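PDB 4RU1: monosaccharide ABC transporter substrate-binding protein, CUT2 family from Acidothermus cellulolyticus, which binds myo-inositol and probably serves as the sugar-capturing component of an ABC transporter. Local coordinates for residues Asp78-Thr83 and Ile102-Phe107; Lys144-Val149 and Ile200-Thr205. All blocks are in the same frame, centred on the assembly; numbering follows the deposited sequence. Where two conformers were deposited one is given.

In the fold
Contact 1 and contact 2 each join two neighbouring parallel strands, one pair in the sheet of each lobe of a two-lobed periplasmic binding protein. They lie on opposite sides of the chain's centre, their own centres about 35 Å apart and their nearest atoms about 18 Å apart, so they do not touch. What relates them is the myo-inositol between the lobes: both strand pairs have their C-terminal ends nearer to it. The side chain of Thr-83, in contact 1, lies about 7 Å from the ligand, and that of Thr-205, in contact 2, about 9 Å. Contact 1 also borders the pocket through His-28, hydrogen-bonded to the Thr-83 hydroxyl, and Asn-108, which follows Phe-107.

Contact 1: Asp78-Thr83 and Ile102-Phe107; sequences DGIAVT and IPVVAF
With chi1 at 72°, CG of Phe-107 lies between its own backbone N and carbonyl carbon, which carries the ring back over strand 79-82; at Thr-83 the methyl CG2 stands anti to the carbonyl carbon and covers one face of that ring. This CH-pi contact puts CG2 of Thr-83 4.0 Å from the ring centroid of Phe-107, displaced toward the rim. The ring's edge meets Ala-81, with CE1 of Phe-107 3.7 Å from C of Ala-81, nearly in the ring plane. An alanine in place of Phe-107 is likely to open a gap beside Ala-81 and leave the Thr-83 methyl without its aromatic partner. The hydroxyl OG1 of Thr-83 is hydrogen-bonded to Glu-65 and to the pocket residue His-28. Strands 79-82 and 104-107 belong to a beta-alpha-beta crossover through helix 87-99, in a Rossmann-like lobe, and four backbone hydrogen bonds zip them in parallel. Ile-80 N binds Pro-103 O and Val-105 N binds Ile-80 O; the ladder continues from Val-82 N to Val-105 O and ends with Phe-107 N to Val-82 O. Ala-81 and Val-105 face helix 253-270, whereas Ile-80 and Val-82 meet helix 62-74; on that face CG1 of Val-82 meets CG2 of Val-104 at 3.6 Å. Just ahead of strand 104-107, CG2 of Ile-102 packs 3.9 Å from CG1 of Ile-80.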
ATOM      1  N   ASP A  78      -7.680  12.252 -20.046  1.00 16.32           N
ATOM      2  CA  ASP A  78      -7.136  11.277 -21.008  1.00 16.11           C
ATOM      3  C   ASP A  78      -6.963   9.864 -20.441  1.00 16.48           C
ATOM      4  O   ASP A  78      -6.873   8.900 -21.221  1.00 16.09           O
ATOM      5  CB  ASP A  78      -5.831  11.765 -21.600  1.00 16.88           C
ATOM      6  CG  ASP A  78      -6.023  13.071 -22.332  1.00 19.59           C
ATOM      7  OD1 ASP A  78      -6.740  13.056 -23.317  1.00 21.41           O
ATOM      8  OD2 ASP A  78      -5.549  14.159 -21.867  1.00 19.01           O
ATOM      9  N   GLY A  79      -6.847   9.746 -19.099  1.00 12.99           N
ATOM     10  CA  GLY A  79      -6.750   8.471 -18.429  1.00 15.13           C
ATOM     11  C   GLY A  79      -6.929   8.685 -16.956  1.00 12.34           C
ATOM     12  O   GLY A  79      -6.745   9.768 -16.436  1.00 15.82           O
ATOM     13  N   ILE A  80      -7.241   7.570 -16.334  1.00 14.15           N
ATOM     14  CA  ILE A  80      -7.478   7.458 -14.935  1.00 14.95           C
ATOM     15  C   ILE A  80      -6.590   6.357 -14.361  1.00 12.85           C
ATOM     16  O   ILE A  80      -6.537   5.257 -14.858  1.00 15.15           O
ATOM     17  CB  ILE A  80      -8.944   7.155 -14.612  1.00 15.53           C
ATOM     18  CG1 ILE A  80      -9.879   8.353 -15.042  1.00 14.81           C
ATOM     19  CG2 ILE A  80      -9.115   6.803 -13.107  1.00 15.96           C
ATOM     20  CD1 ILE A  80     -11.348   8.054 -14.992  1.00 18.55           C
ATOM     21  N   ALA A  81      -5.908   6.708 -13.271  1.00 13.36           N
ATOM     22  CA  ALA A  81      -5.215   5.772 -12.426  1.00 14.84           C
ATOM     23  C   ALA A  81      -5.914   5.710 -11.080  1.00 14.50           C
ATOM     24  O   ALA A  81      -6.070   6.780 -10.404  1.00 15.90           O
ATOM     25  CB  ALA A  81      -3.788   6.258 -12.321  1.00 15.59           C
ATOM     26  N   VAL A  82      -6.412   4.530 -10.688  1.00 12.38           N
ATOM     27  CA  VAL A  82      -7.300   4.443  -9.542  1.00 12.68           C
ATOM     28  C   VAL A  82      -6.952   3.287  -8.610  1.00 12.60           C
ATOM     29  O   VAL A  82      -6.467   2.246  -9.026  1.00 13.64           O
ATOM     30  CB  VAL A  82      -8.737   4.255 -10.025  1.00 13.99           C
ATOM     31  CG1 VAL A  82      -8.969   2.935 -10.746  1.00 21.61           C
ATOM     32  CG2 VAL A  82      -9.707   4.478  -8.905  1.00 15.73           C
ATOM     33  N   THR A  83      -7.171   3.491  -7.311  1.00 12.08           N
ATOM     34  CA  THR A  83      -7.026   2.415  -6.285  1.00 11.96           C
ATOM     35  C   THR A  83      -8.392   1.774  -5.972  1.00 15.82           C
ATOM     36  O   THR A  83      -9.426   2.455  -6.064  1.00 14.19           O
ATOM     37  CB  THR A  83      -6.392   2.947  -4.993  1.00 13.10           C
ATOM     38  OG1 THR A  83      -7.344   3.827  -4.364  1.00 13.61           O
ATOM     39  CG2 THR A  83      -5.156   3.706  -5.307  1.00 13.07           C
ATOM     40  N   ILE A 102     -12.603   6.191 -21.534  1.00 17.95           N
ATOM     41  CA  ILE A 102     -11.391   6.647 -20.857  1.00 16.85           C
ATOM     42  C   ILE A 102     -10.612   5.459 -20.373  1.00 16.27           C
ATOM     43  O   ILE A 102     -11.172   4.613 -19.730  1.00 19.54           O
ATOM     44  CB  ILE A 102     -11.710   7.580 -19.660  1.00 20.49           C
ATOM     45  CG1 ILE A 102     -12.505   8.806 -20.176  1.00 22.97           C
ATOM     46  CG2 ILE A 102     -10.454   7.936 -18.907  1.00 19.47           C
ATOM     47  CD1 ILE A 102     -13.137   9.630 -19.076  1.00 20.30           C
ATOM     48  N   PRO A 103      -9.319   5.336 -20.770  1.00 17.70           N
ATOM     49  CA  PRO A 103      -8.538   4.182 -20.307  1.00 14.64           C
ATOM     50  C   PRO A 103      -8.235   4.273 -18.817  1.00 17.04           C
ATOM     51  O   PRO A 103      -7.914   5.386 -18.306  1.00 15.91           O
ATOM     52  CB  PRO A 103      -7.264   4.306 -21.100  1.00 15.71           C
ATOM     53  CG  PRO A 103      -7.087   5.721 -21.376  1.00 18.15           C
ATOM     54  CD  PRO A 103      -8.507   6.202 -21.632  1.00 20.14           C
ATOM     55  N   VAL A 104      -8.374   3.146 -18.129  0.50 14.93           N
ATOM     56  CA  VAL A 104      -8.060   3.115 -16.703  0.50 20.26           C
ATOM     57  C   VAL A 104      -7.003   2.065 -16.389  0.50 14.75           C
ATOM     58  O   VAL A 104      -6.941   0.972 -16.993  0.50 16.77           O
ATOM     59  CB  VAL A 104      -9.295   2.868 -15.842  0.50 14.31           C
ATOM     60  CG1 VAL A 104      -9.852   1.532 -16.212  0.50 27.05           C
ATOM     61  CG2 VAL A 104      -8.947   2.921 -14.375  0.50 16.10           C
ATOM     62  N   VAL A 105      -6.148   2.466 -15.476  1.00 13.53           N
ATOM     63  CA  VAL A 105      -5.146   1.604 -14.854  1.00 14.66           C
ATOM     64  C   VAL A 105      -5.424   1.600 -13.377  1.00 18.64           C
ATOM     65  O   VAL A 105      -5.737   2.649 -12.821  1.00 16.99           O
ATOM     66  CB  VAL A 105      -3.727   2.011 -15.206  1.00 17.36           C
ATOM     67  CG1 VAL A 105      -2.660   1.236 -14.404  1.00 20.63           C
ATOM     68  CG2 VAL A 105      -3.500   1.758 -16.710  1.00 15.78           C
ATOM     69  N   ALA A 106      -5.351   0.410 -12.753  1.00 13.40           N
ATOM     70  CA  ALA A 106      -5.559   0.254 -11.301  1.00 12.32           C
ATOM     71  C   ALA A 106      -4.218   0.052 -10.628  1.00 11.55           C
ATOM     72  O   ALA A 106      -3.254  -0.383 -11.271  1.00 13.24           O
ATOM     73  CB  ALA A 106      -6.556  -0.811 -10.962  1.00 15.37           C
ATOM     74  N   PHE A 107      -4.091   0.455  -9.385  1.00 13.09           N
ATOM     75  CA  PHE A 107      -2.841   0.295  -8.727  1.00 12.58           C
ATOM     76  C   PHE A 107      -3.074   0.262  -7.213  1.00 12.52           C
ATOM     77  O   PHE A 107      -4.145   0.662  -6.705  1.00 11.87           O
ATOM     78  CB  PHE A 107      -1.797   1.372  -9.138  1.00 13.37           C
ATOM     79  CG  PHE A 107      -2.084   2.737  -8.581  1.00 10.54           C
ATOM     80  CD1 PHE A 107      -3.061   3.551  -9.117  1.00 14.55           C
ATOM     81  CD2 PHE A 107      -1.281   3.231  -7.572  1.00 10.66           C
ATOM     82  CE1 PHE A 107      -3.335   4.821  -8.584  1.00 11.00           C
ATOM     83  CE2 PHE A 107      -1.566   4.476  -7.017  1.00 11.69           C
ATOM     84  CZ  PHE A 107      -2.535   5.268  -7.551  1.00 15.61           C
TER

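Contact 2: Lys144-Val149 and Ile200-Thr205; sequences KHVLCV and IDLVIT
Ile-200 wedges its two branches against His-145 and Leu-147, where two parallel strands of the second Rossmann-like lobe begin to pair. CG1 of Ile-200 sits over one face of the imidazole, 3.7 Å from the centroid of the His-145 ring, while CG2 of Ile-200 fills the hollow beside CB of Leu-147, 3.8 Å away. Hydrogen bonds of ND1 with OG of Ser-199 and of NE2 with OG1 of Thr-174 fix the rotation of the ring. Lys-193 and Leu-194 of helix 183-196 close over Ile-200. Farther along the Leu-147 face, CG2 of Val-149 and CG1 of Val-203 meet methyl to methyl at 3.8 Å. On the other side of the sheet, CG2 of Val-146 presses into the notch where CD2 of Leu-202 and CD1 of Ile-204 come together, the latter 3.8 Å away. Backbone bonds run from Leu-147 N to Leu-202 O, Ile-204 N to Leu-147 O and Val-149 N to Ile-204 O. The Asp-201 carboxylate, its CG placed between backbone N and carbonyl carbon (chi1 63°), grips two successive amides: OD1 of Asp-201 takes His-145 N at 2.9 Å from above the carboxylate plane, and OD2 receives Lys-144 N at 2.9 Å through its syn lone pair.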
ATOM      1  N   LYS A 144       5.821 -17.236  18.006  1.00 17.40           N
ATOM      2  CA  LYS A 144       4.714 -18.124  18.380  1.00 19.83           C
ATOM      3  C   LYS A 144       3.323 -17.478  18.399  1.00 14.68           C
ATOM      4  O   LYS A 144       2.370 -18.198  18.461  1.00 19.48           O
ATOM      5  CB  LYS A 144       4.938 -18.679  19.810  1.00 24.59           C
ATOM      6  CG  LYS A 144       6.284 -19.379  20.108  1.00 40.29           C
ATOM      7  CD  LYS A 144       6.538 -20.616  19.241  1.00 50.39           C
ATOM      8  CE  LYS A 144       7.943 -21.187  19.490  1.00 36.41           C
ATOM      9  NZ  LYS A 144       8.570 -21.694  18.234  1.00 49.88           N
ATOM     10  N   HIS A 145       3.239 -16.146  18.551  1.00 16.62           N
ATOM     11  CA  HIS A 145       1.976 -15.456  18.675  1.00 16.18           C
ATOM     12  C   HIS A 145       2.071 -14.075  18.023  1.00 12.49           C
ATOM     13  O   HIS A 145       2.599 -13.130  18.577  1.00 17.35           O
ATOM     14  CB  HIS A 145       1.504 -15.370  20.125  1.00 18.71           C
ATOM     15  CG  HIS A 145       0.165 -14.717  20.257  1.00 15.48           C
ATOM     16  ND1 HIS A 145      -0.470 -14.499  21.455  1.00 17.53           N
ATOM     17  CD2 HIS A 145      -0.699 -14.287  19.299  1.00 16.23           C
ATOM     18  CE1 HIS A 145      -1.634 -13.909  21.237  1.00 20.45           C
ATOM     19  NE2 HIS A 145      -1.783 -13.743  19.934  1.00 17.64           N
ATOM     20  N   VAL A 146       1.533 -13.998  16.793  1.00 14.30           N
ATOM     21  CA  VAL A 146       1.574 -12.720  16.072  1.00 17.51           C
ATOM     22  C   VAL A 146       0.299 -11.875  16.238  1.00 16.80           C
ATOM     23  O   VAL A 146      -0.806 -12.418  16.309  1.00 15.93           O
ATOM     24  CB  VAL A 146       1.805 -12.963  14.568  1.00 16.43           C
ATOM     25  CG1 VAL A 146       0.668 -13.726  13.930  1.00 18.07           C
ATOM     26  CG2 VAL A 146       2.056 -11.639  13.813  1.00 19.49           C
ATOM     27  N   LEU A 147       0.486 -10.553  16.389  1.00 16.44           N
ATOM     28  CA  LEU A 147      -0.578  -9.549  16.341  1.00 13.47           C
ATOM     29  C   LEU A 147      -0.442  -8.792  15.067  1.00 15.51           C
ATOM     30  O   LEU A 147       0.596  -8.110  14.826  1.00 17.79           O
ATOM     31  CB  LEU A 147      -0.371  -8.604  17.513  1.00 14.41           C
ATOM     32  CG  LEU A 147      -1.383  -7.505  17.606  1.00 16.24           C
ATOM     33  CD1 LEU A 147      -2.756  -8.057  17.900  1.00 19.46           C
ATOM     34  CD2 LEU A 147      -1.002  -6.495  18.692  1.00 20.01           C
ATOM     35  N   CYS A 148      -1.466  -8.873  14.225  1.00 13.34           N
ATOM     36  CA  CYS A 148      -1.486  -8.098  12.973  1.00 14.35           C
ATOM     37  C   CYS A 148      -2.337  -6.862  13.210  1.00 17.83           C
ATOM     38  O   CYS A 148      -3.477  -6.988  13.666  1.00 17.90           O
ATOM     39  CB  CYS A 148      -2.132  -8.895  11.881  1.00 14.43           C
ATOM     40  SG  CYS A 148      -1.019 -10.126  11.208  1.00 23.14           S
ATOM     41  N   VAL A 149      -1.784  -5.677  12.952  1.00 14.77           N
ATOM     42  CA  VAL A 149      -2.435  -4.388  13.274  1.00 16.36           C
ATOM     43  C   VAL A 149      -2.892  -3.777  11.991  1.00 15.66           C
ATOM     44  O   VAL A 149      -2.091  -3.615  11.090  1.00 14.86           O
ATOM     45  CB  VAL A 149      -1.526  -3.464  14.071  1.00 17.03           C
ATOM     46  CG1 VAL A 149      -2.238  -2.124  14.357  1.00 16.73           C
ATOM     47  CG2 VAL A 149      -1.108  -4.155  15.371  1.00 16.73           C
ATOM     48  N   ILE A 200       1.961 -12.336  23.197  1.00 14.76           N
ATOM     49  CA  ILE A 200       2.276 -11.772  21.912  1.00 16.53           C
ATOM     50  C   ILE A 200       3.751 -11.463  21.817  1.00 13.57           C
ATOM     51  O   ILE A 200       4.300 -10.709  22.607  1.00 16.77           O
ATOM     52  CB  ILE A 200       1.422 -10.511  21.590  1.00 13.49           C
ATOM     53  CG1 ILE A 200      -0.080 -10.817  21.645  1.00 16.68           C
ATOM     54  CG2 ILE A 200       1.886  -9.887  20.285  1.00 18.33           C
ATOM     55  CD1 ILE A 200      -1.012  -9.648  21.729  1.00 15.01           C
ATOM     56  N   ASP A 201       4.397 -12.071  20.817  1.00 13.94           N
ATOM     57  CA  ASP A 201       5.808 -11.933  20.629  1.00 12.73           C
ATOM     58  C   ASP A 201       6.223 -11.268  19.321  1.00 15.99           C
ATOM     59  O   ASP A 201       7.383 -10.990  19.123  1.00 15.77           O
ATOM     60  CB  ASP A 201       6.562 -13.278  20.832  1.00 15.13           C
ATOM     61  CG  ASP A 201       6.197 -14.341  19.873  1.00 18.75           C
ATOM     62  OD1 ASP A 201       5.289 -14.201  19.051  1.00 17.52           O
ATOM     63  OD2 ASP A 201       6.888 -15.395  19.938  1.00 25.03           O
ATOM     64  N   LEU A 202       5.287 -11.088  18.377  1.00 16.27           N
ATOM     65  CA  LEU A 202       5.594 -10.312  17.140  1.00 14.58           C
ATOM     66  C   LEU A 202       4.325  -9.462  16.836  1.00 16.89           C
ATOM     67  O   LEU A 202       3.190 -10.013  16.831  1.00 17.04           O
ATOM     68  CB  LEU A 202       5.904 -11.238  15.962  1.00 16.00           C
ATOM     69  CG  LEU A 202       6.212 -10.553  14.650  1.00 17.73           C
ATOM     70  CD1 LEU A 202       7.501  -9.715  14.745  1.00 14.71           C
ATOM     71  CD2 LEU A 202       6.289 -11.578  13.515  1.00 19.40           C
ATOM     72  N   VAL A 203       4.562  -8.186  16.542  1.00 14.80           N
ATOM     73  CA  VAL A 203       3.515  -7.280  16.028  1.00 12.16           C
ATOM     74  C   VAL A 203       3.926  -7.030  14.569  1.00 16.21           C
ATOM     75  O   VAL A 203       5.068  -6.609  14.282  1.00 15.48           O
ATOM     76  CB  VAL A 203       3.535  -5.912  16.786  1.00 12.49           C
ATOM     77  CG1 VAL A 203       2.542  -4.907  16.237  1.00 15.89           C
ATOM     78  CG2 VAL A 203       3.341  -6.135  18.302  1.00 14.06           C
ATOM     79  N   ILE A 204       3.006  -7.315  13.645  1.00 16.57           N
ATOM     80  CA  ILE A 204       3.168  -6.900  12.223  1.00 14.00           C
ATOM     81  C   ILE A 204       2.242  -5.756  11.910  1.00 14.04           C
ATOM     82  O   ILE A 204       1.006  -5.882  12.060  1.00 12.89           O
ATOM     83  CB  ILE A 204       2.885  -8.051  11.248  1.00 13.56           C
ATOM     84  CG1 ILE A 204       3.840  -9.185  11.503  1.00 14.94           C
ATOM     85  CG2 ILE A 204       3.031  -7.558   9.792  1.00 16.80           C
ATOM     86  CD1 ILE A 204       3.609 -10.386  10.596  1.00 16.78           C
ATOM     87  N   THR A 205       2.860  -4.591  11.607  1.00 12.79           N
ATOM     88  CA  THR A 205       2.146  -3.406  11.224  1.00 14.14           C
ATOM     89  C   THR A 205       2.037  -3.331   9.704  1.00 15.54           C
ATOM     90  O   THR A 205       2.899  -3.880   8.987  1.00 14.98           O
ATOM     91  CB  THR A 205       2.772  -2.130  11.805  1.00 15.39           C
ATOM     92  OG1 THR A 205       4.123  -2.017  11.358  1.00 15.43           O
ATOM     93  CG2 THR A 205       2.638  -2.154  13.290  1.00 13.54           C
TER